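Local coordinates for N-methyltransferase (Streptoalloteichus sp. ATCC 53650, PDB 5BSZ), which probably transfers a methyl group from S-adenosylmethionine to the amino nitrogen of a deoxysugar, consistent with a sugar N-methyltransferase of the kedarcidin pathway, at residues A[190-195]-A[199-204]; A[59-64]-A[113-118]; A[43-48]-A[137-142]; A[39-42]-A[47-50]; A[144-149]-A[218-223]. All blocks are in the same frame, centred on the assembly; numbering follows the deposited sequence.

Overall arrangement
Four of the five contacts belong to the methyltransferase core. Contact 1 stands apart, in the hairpin of the separate antiparallel sheet. Contact 2 lies in the S-adenosyl-L-homocysteine pocket, at the ends of the core strands. Contact 5 is joined directly to it: T115 N lies 2.9 Å from D147 OD2, and the centres of contacts 2 and 5 are about 15 Å apart. Contacts 3 and 4 share G47 and A48 and both use helix 30-44; their centres are about 7 Å apart, away from the ligand sites. V41 of contact 4 packs on V145 of contact 5. Contact 1 is about 44 Å from contact 3, centre to centre, and about 26 Å from contact 2.

Contact 1: A[190-195]-A[199-204]; sequences HYLAAD and VRHFSQ
Y191 faces F202 and A193 faces R200 as the hydrogen-bonded pairs of an antiparallel hairpin, whose strands 190-195 and 199-204 run at 166° with their axes 4.6 Å apart. Four backbone bonds join them, two in each pair. On the face holding H190, L192 and H201, the two imidazoles do most of the work. H190 ND1 and H201 NE2 are hydrogen-bonded at 2.9 Å, and either nitrogen could be the donor. The bond meets the H190 ring at its edge, in plane. The rings lie rim to rim, with planes only 19° apart. With chi1 at 171° the H201 ring swings over beside its own carbonyl carbon, which carries NE2 across to the other strand. S203 CB covers one face of H190, 3.7 Å from the ring centroid, in a CH-pi contact. L192 CD2 lies 3.8 Å from H201 CD2. An alanine in place of H190 would probably leave H201 NE2 without this partner and S203 CB without a ring beneath it. On the other face, Y191 CB rests 4.0 Å from F202 CD2. D195 OD2 and R200 NH2 are opposite charges 4.5 Å apart, but the oxygen lies well out of the guanidinium plane and no N-H points at it. The Y191 hydroxyl is hydrogen-bonded to D20 and R174, and D195 OD1 forms a salt bridge with R170. H201 meets H201 of the third subunit, and Y11 of the fourth subunit meets H190 edge-to-face. Strand 171-181 flanks 190-195 within the chain, and beyond 199-204 a strand of the second subunit continues the sheet.

Contact 2: A[59-64]-A[113-118]; sequences GEHLAH and CLTGSI. With SAH (S-adenosyl-L-homocysteine), chain B.
H61 and L114 reach toward each other from opposite directions, and the leucine methyl CD1 settles over the centre of the imidazole face. This is the cofactor end of a Rossmann-like methyltransferase fold. H61 belongs to helix 60-65, which follows the first core strand, and L114 begins the loop after strand 110-113. L114 CD1 is 3.6 Å from the H61 ring centroid and 14° off the ring normal, so the contact is a true CH-pi pair. H61 CG is anti to the carbonyl carbon (chi1 -71°), which aims the ring at the loop. Its CE1 edge faces the carboxylate oxygen O of S-adenosyl-L-homocysteine, an atom whose exact place in the model is uncertain. At the polar end, H61 NE2 is hydrogen-bonded to E33. F30 adds an edge-to-face ring contact. T115 CG2 approaches H61 CE1 obliquely at 4.0 Å. T115 binds S-adenosyl-L-homocysteine, and its OG1 is close to the same carboxylate oxygen. The model is too tight there for the exact length to be relied on. The ligand amino group makes a weak hydrogen bond to the backbone O of L114. L114 to S117 form a type I' turn, and D147 OD2 accepts a hydrogen bond from the backbone N of T115. Within that turn, S117 OG donates to L114 O at 2.9 Å, and the C=O...OG angle is 177°.

Contact 3: A[43-48]-A[137-142]; sequences ERRPGA and HLPVGG
The carbonyl O of G141 is approached by a water and by R45. The water donates to G141 O at 2.8 Å and to R44 O at 2.6 Å, so it bridges the two segments. R45 CD lies 3.3 Å from the same G141 O. The R45 chain is extended, with CG anti to the backbone N (chi1 -154°), and this carries the guanidinium across to the other segment. There P139 CG covers one face of the group, 3.6 Å from R45 NH1. R45 NH2 makes a weak, bent hydrogen bond of 3.2 Å to V140 O. The receiving segment is the connection between helix 124-135 and the last parallel strand, 143-146, of the Rossmann-like core. It contains a type II turn from P139 to G142, closed by G142 N to P139 O at 2.9 Å. G141 has a positive phi, and a side chain there would clash with R45 NH2. A leucine in place of R45 would probably leave V140 O without its weak bond and P139 without a guanidinium against its ring. R45 NE also forms a long, weak ion pair with D109.

Contact 4: A[39-42]-A[47-50]; sequences RVVR and GARS
V41 is the first residue of helix 30-44 here to reach A48, in the turn that leads the chain from this helix into strand 50-54. That strand lies mid-sheet in the Rossmann-like methyltransferase core. V41 CG1 is anti to the backbone N (chi1 168°), and this branch presses on A48 CB at 3.4 Å. The pair is tighter than usual for two carbons. F69 packs on both residues, and V41 also rests on V143 and V145 of the core sheet. The contact holds the turn after the helix against the helix's last turns. R42 comes next and does the polar work. Its chain is bent at chi2 (-78°), which turns it aside toward A48. The guanidinium presents its edge to A48 O, with the oxygen in its plane. Two nitrogens then grip this one carbonyl oxygen side-on. The double grip would hold the guanidinium flat against turning. It also satisfies the carbonyl of a buried residue. R42 NE reaches A48 O at 3.1 Å in the carbonyl plane, on a lone pair. R42 NH2 donates to the same oxygen at 3.2 Å, and there the C=O...NH2 angle is 178°.

Contact 5: A[144-149]-A[218-223]; sequences LVIDPW and AALAAA
L220 meets L144 and I146 through methyl groups alone, with no flat group between them and so no ring face or edge in the contact. The nearby ring lies outside it: F241 of strand 240-245 touches L220. In the contact, L144 CD1 is 4.1 Å from L220 CD2. I146 CD1 lies 4.3 Å from the same L220 CD2. One leucine branch therefore serves both residues of the strand. L144 and I146 are two apart and extend to the same side of the sheet, while V145 between them turns its side chain away. A chi1 of -158° sets the L144 side chain opposite its amide nitrogen and brings CD1 forward to the helix. The L144 and L220 side chains pass at a slant, and all three residues are buried. The packing is apolar, at ordinary van der Waals distance. It seats the last turn of helix 213-222 on strand 143-146, the fifth strand across the seven-stranded sheet of the Rossmann-like fold. L144 and I146 also touch M134 and V131 of helix 124-135, respectively, and A223 at the end of the L220 helix leans on V131 as well. On the opposite side of the strand, V145 packs on V41 of helix 30-44. Strands 110-113 and 240-245 flank 143-146 on its two edges.

Contact 1: A[190-195]-A[199-204]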
# COMPACT_ATOMS: atom_id res chain seq x y z
N HIS A 190 7.48 -5.26 8.79
CA HIS A 190 6.42 -4.26 8.62
C HIS A 190 6.26 -3.56 9.95
O HIS A 190 6.35 -4.18 11.03
CB HIS A 190 5.09 -4.88 8.20
CG HIS A 190 5.09 -5.39 6.80
ND1 HIS A 190 4.30 -4.85 5.80
CD2 HIS A 190 5.80 -6.40 6.23
CE1 HIS A 190 4.50 -5.53 4.68
NE2 HIS A 190 5.41 -6.46 4.92
N TYR A 191 6.08 -2.25 9.87
CA TYR A 191 5.70 -1.42 11.01
C TYR A 191 4.38 -0.67 10.76
O TYR A 191 4.15 -0.19 9.62
CB TYR A 191 6.74 -0.34 11.20
CG TYR A 191 8.10 -0.80 11.60
CD1 TYR A 191 8.98 -1.33 10.68
CD2 TYR A 191 8.51 -0.69 12.92
CE1 TYR A 191 10.25 -1.76 11.06
CE2 TYR A 191 9.77 -1.08 13.32
CZ TYR A 191 10.63 -1.63 12.39
OH TYR A 191 11.88 -2.01 12.81
N LEU A 192 3.53 -0.57 11.79
CA LEU A 192 2.48 0.47 11.83
C LEU A 192 2.73 1.45 12.99
O LEU A 192 3.03 1.02 14.10
CB LEU A 192 1.09 -0.16 11.98
CG LEU A 192 0.67 -1.28 11.05
CD1 LEU A 192 -0.49 -2.07 11.63
CD2 LEU A 192 0.30 -0.65 9.72
N ALA A 193 2.65 2.74 12.71
CA ALA A 193 2.73 3.75 13.76
C ALA A 193 1.53 4.66 13.70
O ALA A 193 1.14 5.07 12.62
CB ALA A 193 3.96 4.59 13.59
N ALA A 194 1.08 5.10 14.89
CA ALA A 194 -0.05 5.99 15.02
C ALA A 194 0.23 7.01 16.11
O ALA A 194 0.76 6.65 17.15
CB ALA A 194 -1.29 5.19 15.30
N ASP A 195 0.03 8.29 15.79
CA ASP A 195 0.08 9.39 16.76
C ASP A 195 -0.90 10.45 16.30
O ASP A 195 -1.74 10.17 15.43
CB ASP A 195 1.49 9.99 16.87
CG ASP A 195 2.04 10.49 15.55
OD1 ASP A 195 3.27 10.41 15.44
OD2 ASP A 195 1.34 10.97 14.62
N VAL A 199 -1.66 7.80 10.87
CA VAL A 199 -1.16 6.44 10.82
C VAL A 199 -0.18 6.32 9.65
O VAL A 199 -0.40 6.88 8.57
CB VAL A 199 -2.29 5.43 10.59
CG1 VAL A 199 -1.78 4.01 10.54
CG2 VAL A 199 -3.31 5.57 11.71
N ARG A 200 0.90 5.57 9.88
CA ARG A 200 1.88 5.28 8.84
C ARG A 200 2.18 3.81 8.83
O ARG A 200 2.09 3.17 9.87
CB ARG A 200 3.17 6.03 9.08
CG ARG A 200 2.94 7.52 8.92
CD ARG A 200 4.11 8.34 9.41
NE ARG A 200 3.98 9.74 9.03
CZ ARG A 200 3.02 10.58 9.43
NH1 ARG A 200 3.06 11.84 9.01
NH2 ARG A 200 2.03 10.20 10.24
N HIS A 201 2.46 3.27 7.64
CA HIS A 201 2.86 1.88 7.47
C HIS A 201 4.22 1.88 6.76
O HIS A 201 4.42 2.64 5.79
CB HIS A 201 1.84 1.13 6.64
CG HIS A 201 2.26 -0.24 6.23
ND1 HIS A 201 2.07 -0.73 4.96
CD2 HIS A 201 2.86 -1.24 6.92
CE1 HIS A 201 2.51 -1.98 4.89
NE2 HIS A 201 3.02 -2.30 6.06
N PHE A 202 5.16 1.09 7.27
CA PHE A 202 6.50 1.04 6.70
C PHE A 202 6.78 -0.42 6.41
O PHE A 202 6.38 -1.30 7.20
CB PHE A 202 7.59 1.52 7.67
CG PHE A 202 7.41 2.91 8.21
CD1 PHE A 202 8.19 3.96 7.71
CD2 PHE A 202 6.56 3.18 9.28
CE1 PHE A 202 8.09 5.25 8.24
CE2 PHE A 202 6.45 4.46 9.80
CZ PHE A 202 7.21 5.50 9.27
N SER A 203 7.47 -0.71 5.30
CA SER A 203 7.92 -2.07 5.11
C SER A 203 9.29 -2.11 4.45
O SER A 203 9.68 -1.18 3.75
CB SER A 203 6.90 -2.85 4.35
OG SER A 203 6.91 -2.45 3.03
N GLN A 204 9.99 -3.21 4.73
CA GLN A 204 11.32 -3.47 4.16
C GLN A 204 11.50 -4.98 3.92
O GLN A 204 11.06 -5.83 4.72
CB GLN A 204 12.37 -2.91 5.12
CG GLN A 204 13.79 -3.11 4.61
CD GLN A 204 14.85 -2.40 5.44
OE1 GLN A 204 15.58 -3.03 6.19
NE2 GLN A 204 14.94 -1.10 5.29
O HOH W 1 2.39 8.23 12.70

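Contact 2: A[59-64]-A[113-118]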
# COMPACT_ATOMS: atom_id res chain seq x y z
N GLY A 59 26.14 2.60 16.17
CA GLY A 59 27.34 2.79 16.99
C GLY A 59 27.21 2.31 18.43
O GLY A 59 28.08 2.56 19.27
N GLU A 60 26.15 1.56 18.71
CA GLU A 60 25.96 1.13 20.06
C GLU A 60 26.99 0.13 20.58
O GLU A 60 27.39 0.21 21.76
CB GLU A 60 24.53 0.66 20.26
CG GLU A 60 24.29 0.29 21.70
CD GLU A 60 23.83 1.49 22.51
OE1 GLU A 60 23.44 1.27 23.68
OE2 GLU A 60 23.81 2.62 21.98
N HIS A 61 27.42 -0.83 19.76
CA HIS A 61 28.48 -1.70 20.19
C HIS A 61 29.75 -0.85 20.46
O HIS A 61 30.47 -1.10 21.43
CB HIS A 61 28.84 -2.78 19.17
CG HIS A 61 27.80 -3.85 19.01
ND1 HIS A 61 26.91 -3.88 17.96
CD2 HIS A 61 27.54 -4.96 19.75
CE1 HIS A 61 26.12 -4.94 18.09
NE2 HIS A 61 26.51 -5.63 19.14
N LEU A 62 30.06 0.09 19.59
CA LEU A 62 31.24 0.95 19.81
C LEU A 62 31.19 1.69 21.16
O LEU A 62 32.22 1.88 21.83
CB LEU A 62 31.40 1.94 18.63
CG LEU A 62 32.05 1.43 17.36
CD1 LEU A 62 31.92 2.46 16.23
CD2 LEU A 62 33.48 1.08 17.69
N ALA A 63 29.99 2.10 21.56
CA ALA A 63 29.80 2.81 22.83
C ALA A 63 30.19 1.91 23.99
O ALA A 63 30.77 2.39 24.97
CB ALA A 63 28.37 3.34 22.96
N HIS A 64 29.94 0.61 23.88
CA HIS A 64 30.54 -0.33 24.83
C HIS A 64 32.02 -0.58 24.66
O HIS A 64 32.78 -0.65 25.62
CB HIS A 64 29.79 -1.67 24.86
CG HIS A 64 28.36 -1.52 25.26
ND1 HIS A 64 27.92 -1.73 26.55
CD2 HIS A 64 27.27 -1.11 24.57
CE1 HIS A 64 26.62 -1.51 26.62
NE2 HIS A 64 26.20 -1.13 25.43
N CYS A 113 32.97 -7.21 12.58
CA CYS A 113 31.75 -6.98 11.83
C CYS A 113 30.67 -7.86 12.46
O CYS A 113 30.80 -9.10 12.47
CB CYS A 113 32.03 -7.39 10.39
SG CYS A 113 30.63 -7.13 9.27
N LEU A 114 29.65 -7.23 13.03
CA LEU A 114 28.80 -7.90 13.99
C LEU A 114 27.38 -8.14 13.46
O LEU A 114 26.96 -7.52 12.50
CB LEU A 114 28.74 -7.08 15.27
CG LEU A 114 30.09 -6.90 15.96
CD1 LEU A 114 29.93 -6.06 17.21
CD2 LEU A 114 30.72 -8.24 16.32
N THR A 115 26.66 -9.01 14.17
CA THR A 115 25.27 -9.36 13.94
C THR A 115 24.93 -9.78 12.53
O THR A 115 23.88 -9.45 12.01
CB THR A 115 24.35 -8.24 14.45
OG1 THR A 115 24.52 -7.08 13.66
CG2 THR A 115 24.79 -7.88 15.76
N GLY A 116 25.80 -10.58 11.94
CA GLY A 116 25.62 -11.12 10.63
C GLY A 116 25.73 -10.19 9.47
O GLY A 116 25.31 -10.55 8.36
N SER A 117 26.22 -8.96 9.71
CA SER A 117 26.25 -7.93 8.69
C SER A 117 27.09 -8.30 7.47
O SER A 117 26.79 -7.88 6.35
CB SER A 117 26.75 -6.61 9.29
OG SER A 117 25.81 -6.13 10.23
N ILE A 118 28.05 -9.20 7.67
CA ILE A 118 28.89 -9.59 6.58
C ILE A 118 28.12 -10.32 5.46
O ILE A 118 28.58 -10.34 4.34
CB ILE A 118 30.23 -10.34 6.96
CG1 ILE A 118 31.30 -10.03 5.86
CG2 ILE A 118 30.03 -11.80 7.23
CD1 ILE A 118 32.72 -10.32 6.26
N SAH B . 26.68 -4.22 13.23
CA SAH B . 25.42 -3.44 13.54
CB SAH B . 24.54 -3.15 12.31
CG SAH B . 23.26 -3.91 12.04
SD SAH B . 22.30 -3.48 10.63
C SAH B . 24.79 -4.16 14.69
O SAH B . 25.15 -5.26 15.10
OXT SAH B . 23.99 -3.58 15.35
C5' SAH B . 23.35 -3.73 9.23
C4' SAH B . 24.07 -2.41 8.89
O4' SAH B . 24.98 -2.61 7.79
C3' SAH B . 23.13 -1.31 8.41
O3' SAH B . 23.32 -0.19 9.27
C2' SAH B . 23.55 -0.93 7.00
O2' SAH B . 23.47 0.50 6.76
C1' SAH B . 24.95 -1.47 6.94
N9 SAH B . 25.43 -1.85 5.60
C8 SAH B . 24.73 -2.50 4.62
N7 SAH B . 25.50 -2.64 3.51
C5 SAH B . 26.68 -2.04 3.79
C6 SAH B . 27.92 -1.82 3.05
N6 SAH B . 27.95 -2.31 1.80
N1 SAH B . 28.93 -1.19 3.69
C2 SAH B . 28.81 -0.70 4.93
N3 SAH B . 27.71 -0.86 5.69
C4 SAH B . 26.64 -1.51 5.17

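Contact 3: A[43-48]-A[137-142]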
# COMPACT_ATOMS: atom_id res chain seq x y z
N GLU A 43 42.36 -12.11 24.49
CA GLU A 43 43.04 -13.40 24.54
C GLU A 43 44.17 -13.51 23.55
O GLU A 43 45.13 -14.21 23.82
CB GLU A 43 42.16 -14.62 24.23
CG GLU A 43 41.06 -14.90 25.22
CD GLU A 43 40.17 -16.08 24.80
OE1 GLU A 43 39.87 -16.31 23.61
OE2 GLU A 43 39.68 -16.76 25.71
N ARG A 44 44.01 -12.94 22.36
CA ARG A 44 44.96 -13.16 21.27
C ARG A 44 45.93 -11.96 21.19
O ARG A 44 46.97 -12.06 20.58
CB ARG A 44 44.23 -13.36 19.94
CG ARG A 44 43.60 -14.75 19.72
CD ARG A 44 42.28 -14.68 18.89
NE ARG A 44 41.70 -16.02 18.90
CZ ARG A 44 40.98 -16.48 19.91
NH1 ARG A 44 40.61 -15.68 20.91
NH2 ARG A 44 40.58 -17.72 19.89
N ARG A 45 45.55 -10.84 21.78
CA ARG A 45 46.26 -9.56 21.64
C ARG A 45 46.04 -8.78 22.92
O ARG A 45 45.18 -7.89 23.02
CB ARG A 45 45.83 -8.77 20.41
CG ARG A 45 46.98 -7.87 19.98
CD ARG A 45 46.85 -7.36 18.57
NE ARG A 45 47.69 -6.21 18.22
CZ ARG A 45 48.85 -6.29 17.57
NH1 ARG A 45 49.47 -5.19 17.25
NH2 ARG A 45 49.38 -7.44 17.20
N PRO A 46 46.82 -9.13 23.96
CA PRO A 46 46.56 -8.63 25.32
C PRO A 46 46.61 -7.10 25.46
O PRO A 46 45.95 -6.51 26.33
CB PRO A 46 47.65 -9.33 26.15
CG PRO A 46 47.98 -10.56 25.38
CD PRO A 46 47.82 -10.21 23.93
N GLY A 47 47.43 -6.47 24.64
CA GLY A 47 47.57 -5.03 24.73
C GLY A 47 46.64 -4.30 23.78
O GLY A 47 46.78 -3.10 23.63
N ALA A 48 45.69 -4.99 23.13
CA ALA A 48 44.89 -4.37 22.05
C ALA A 48 44.19 -3.10 22.53
O ALA A 48 43.50 -3.12 23.57
CB ALA A 48 43.83 -5.37 21.56
N HIS A 137 43.23 -3.78 7.29
CA HIS A 137 43.26 -2.78 8.34
C HIS A 137 43.80 -3.32 9.63
O HIS A 137 43.54 -2.74 10.70
CB HIS A 137 41.89 -2.19 8.57
CG HIS A 137 41.44 -1.35 7.42
ND1 HIS A 137 40.94 -1.89 6.25
CD2 HIS A 137 41.53 -0.02 7.23
CE1 HIS A 137 40.68 -0.91 5.41
NE2 HIS A 137 41.05 0.23 5.97
N LEU A 138 44.51 -4.44 9.54
CA LEU A 138 45.15 -5.05 10.70
C LEU A 138 46.67 -5.11 10.56
O LEU A 138 47.15 -5.37 9.45
CB LEU A 138 44.71 -6.50 10.88
CG LEU A 138 43.24 -6.73 11.21
CD1 LEU A 138 42.90 -8.21 11.17
CD2 LEU A 138 42.93 -6.17 12.56
N PRO A 139 47.40 -4.94 11.67
CA PRO A 139 48.83 -5.27 11.59
C PRO A 139 49.04 -6.78 11.74
O PRO A 139 48.09 -7.53 11.97
CB PRO A 139 49.38 -4.59 12.83
CG PRO A 139 48.30 -4.84 13.82
CD PRO A 139 47.03 -4.56 13.03
N VAL A 140 50.29 -7.24 11.67
CA VAL A 140 50.58 -8.64 11.99
C VAL A 140 50.20 -8.86 13.42
O VAL A 140 50.43 -8.02 14.28
CB VAL A 140 52.07 -9.00 11.77
CG1 VAL A 140 52.38 -10.38 12.35
CG2 VAL A 140 52.36 -9.00 10.27
N GLY A 141 49.51 -9.96 13.70
CA GLY A 141 49.02 -10.16 15.05
C GLY A 141 47.65 -9.54 15.33
O GLY A 141 47.11 -9.77 16.40
N GLY A 142 47.15 -8.70 14.43
CA GLY A 142 45.77 -8.16 14.54
C GLY A 142 44.68 -9.23 14.50
O GLY A 142 44.85 -10.29 13.88
O HOH W 2 48.20 -11.55 18.33

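Contact 4: A[39-42]-A[47-50]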
# COMPACT_ATOMS: atom_id res chain seq x y z
N ARG A 39 36.82 -10.02 24.65
CA ARG A 39 37.40 -11.24 25.20
C ARG A 39 38.23 -11.97 24.16
O ARG A 39 39.38 -12.34 24.43
CB ARG A 39 36.28 -12.15 25.73
CG ARG A 39 36.71 -13.45 26.37
CD ARG A 39 35.51 -14.37 26.58
NE ARG A 39 35.83 -15.69 26.05
CZ ARG A 39 35.36 -16.84 26.51
NH1 ARG A 39 35.75 -17.97 25.95
NH2 ARG A 39 34.49 -16.86 27.50
N VAL A 40 37.67 -12.20 22.98
CA VAL A 40 38.37 -12.93 21.93
C VAL A 40 39.62 -12.14 21.46
O VAL A 40 40.66 -12.70 21.13
CB VAL A 40 37.41 -13.17 20.73
CG1 VAL A 40 38.19 -13.56 19.51
CG2 VAL A 40 36.36 -14.23 21.05
N VAL A 41 39.51 -10.82 21.36
CA VAL A 41 40.64 -9.96 21.00
C VAL A 41 41.74 -9.96 22.10
O VAL A 41 42.91 -10.18 21.81
CB VAL A 41 40.15 -8.51 20.74
CG1 VAL A 41 41.32 -7.52 20.64
CG2 VAL A 41 39.35 -8.48 19.42
N ARG A 42 41.37 -9.74 23.35
CA ARG A 42 42.36 -9.66 24.42
C ARG A 42 43.05 -10.99 24.69
O ARG A 42 44.25 -11.01 24.97
CB ARG A 42 41.76 -9.05 25.66
CG ARG A 42 41.44 -7.56 25.52
CD ARG A 42 42.71 -6.73 25.66
NE ARG A 42 42.47 -5.29 25.50
CZ ARG A 42 41.83 -4.52 26.38
NH1 ARG A 42 41.35 -5.00 27.52
NH2 ARG A 42 41.67 -3.24 26.15
N GLY A 47 47.43 -6.47 24.64
CA GLY A 47 47.57 -5.03 24.73
C GLY A 47 46.64 -4.30 23.78
O GLY A 47 46.78 -3.10 23.63
N ALA A 48 45.69 -4.99 23.13
CA ALA A 48 44.89 -4.37 22.05
C ALA A 48 44.19 -3.10 22.53
O ALA A 48 43.50 -3.12 23.57
CB ALA A 48 43.83 -5.37 21.56
N ARG A 49 44.31 -1.99 21.80
CA ARG A 49 43.63 -0.76 22.26
C ARG A 49 42.88 0.02 21.18
O ARG A 49 42.19 0.99 21.48
CB ARG A 49 44.59 0.20 22.98
CG ARG A 49 45.70 0.77 22.12
CD ARG A 49 46.62 1.78 22.82
NE ARG A 49 46.01 2.87 23.60
CZ ARG A 49 45.64 4.09 23.21
NH1 ARG A 49 45.14 4.91 24.13
NH2 ARG A 49 45.70 4.54 21.94
N SER A 50 43.06 -0.40 19.93
CA SER A 50 42.38 0.21 18.82
C SER A 50 41.49 -0.82 18.11
O SER A 50 41.85 -1.99 18.00
CB SER A 50 43.36 0.79 17.80
OG SER A 50 44.16 -0.18 17.21

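Contact 5: A[144-149]-A[218-223]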
# COMPACT_ATOMS: atom_id res chain seq x y z
N LEU A 144 40.70 -10.31 13.70
CA LEU A 144 39.53 -10.05 12.87
C LEU A 144 38.42 -10.93 13.44
O LEU A 144 38.58 -12.15 13.59
CB LEU A 144 39.84 -10.39 11.43
CG LEU A 144 38.97 -9.72 10.36
CD1 LEU A 144 39.58 -10.11 9.02
CD2 LEU A 144 37.52 -10.14 10.42
N VAL A 145 37.35 -10.28 13.87
CA VAL A 145 36.20 -10.98 14.49
C VAL A 145 34.93 -10.81 13.65
O VAL A 145 34.38 -9.71 13.47
CB VAL A 145 35.92 -10.47 15.91
CG1 VAL A 145 34.85 -11.25 16.63
CG2 VAL A 145 37.17 -10.45 16.78
N ILE A 146 34.43 -11.94 13.17
CA ILE A 146 33.16 -11.96 12.39
C ILE A 146 32.08 -12.73 13.15
O ILE A 146 32.31 -13.88 13.56
CB ILE A 146 33.39 -12.65 11.05
CG1 ILE A 146 34.43 -11.88 10.25
CG2 ILE A 146 32.08 -12.79 10.29
CD1 ILE A 146 34.90 -12.62 9.01
N ASP A 147 30.99 -12.02 13.43
CA ASP A 147 29.77 -12.59 13.94
C ASP A 147 28.94 -12.95 12.71
O ASP A 147 28.30 -12.09 12.10
CB ASP A 147 29.02 -11.57 14.82
CG ASP A 147 27.72 -12.13 15.43
OD1 ASP A 147 27.50 -13.38 15.36
OD2 ASP A 147 26.91 -11.31 15.94
N PRO A 148 29.03 -14.21 12.27
CA PRO A 148 28.46 -14.63 11.01
C PRO A 148 26.94 -14.63 11.06
O PRO A 148 26.36 -14.62 12.14
CB PRO A 148 29.00 -16.07 10.84
CG PRO A 148 29.01 -16.56 12.24
CD PRO A 148 29.46 -15.37 13.06
N TRP A 149 26.32 -14.59 9.89
CA TRP A 149 24.88 -14.90 9.81
C TRP A 149 24.78 -16.43 9.80
O TRP A 149 25.84 -17.14 9.84
CB TRP A 149 24.31 -14.28 8.52
CG TRP A 149 22.82 -14.49 8.33
CD1 TRP A 149 22.24 -15.09 7.25
CD2 TRP A 149 21.75 -14.17 9.22
NE1 TRP A 149 20.89 -15.15 7.41
CE2 TRP A 149 20.56 -14.60 8.62
CE3 TRP A 149 21.67 -13.55 10.46
CZ2 TRP A 149 19.31 -14.44 9.23
CZ3 TRP A 149 20.42 -13.37 11.05
CH2 TRP A 149 19.25 -13.85 10.44
N ALA A 218 37.51 -20.04 4.83
CA ALA A 218 38.24 -19.86 3.58
C ALA A 218 38.57 -18.41 3.30
O ALA A 218 39.68 -18.08 2.84
CB ALA A 218 37.48 -20.42 2.39
N ALA A 219 37.58 -17.56 3.52
CA ALA A 219 37.74 -16.14 3.32
C ALA A 219 38.83 -15.60 4.23
O ALA A 219 39.58 -14.72 3.77
CB ALA A 219 36.41 -15.38 3.60
N LEU A 220 38.86 -16.08 5.46
CA LEU A 220 39.91 -15.70 6.44
C LEU A 220 41.32 -16.10 5.98
O LEU A 220 42.22 -15.27 5.92
CB LEU A 220 39.61 -16.27 7.82
CG LEU A 220 38.48 -15.51 8.51
CD1 LEU A 220 37.93 -16.29 9.67
CD2 LEU A 220 38.92 -14.17 9.06
N ALA A 221 41.48 -17.37 5.59
CA ALA A 221 42.75 -17.89 5.06
C ALA A 221 43.22 -17.14 3.82
O ALA A 221 44.39 -16.78 3.74
CB ALA A 221 42.60 -19.36 4.73
N ALA A 222 42.33 -16.90 2.86
CA ALA A 222 42.69 -16.12 1.69
C ALA A 222 43.00 -14.67 2.01
O ALA A 222 43.67 -14.03 1.22
CB ALA A 222 41.61 -16.19 0.63
N ALA A 223 42.52 -14.16 3.14
CA ALA A 223 42.87 -12.79 3.57
C ALA A 223 44.16 -12.76 4.39
O ALA A 223 44.46 -11.73 5.01
CB ALA A 223 41.73 -12.21 4.40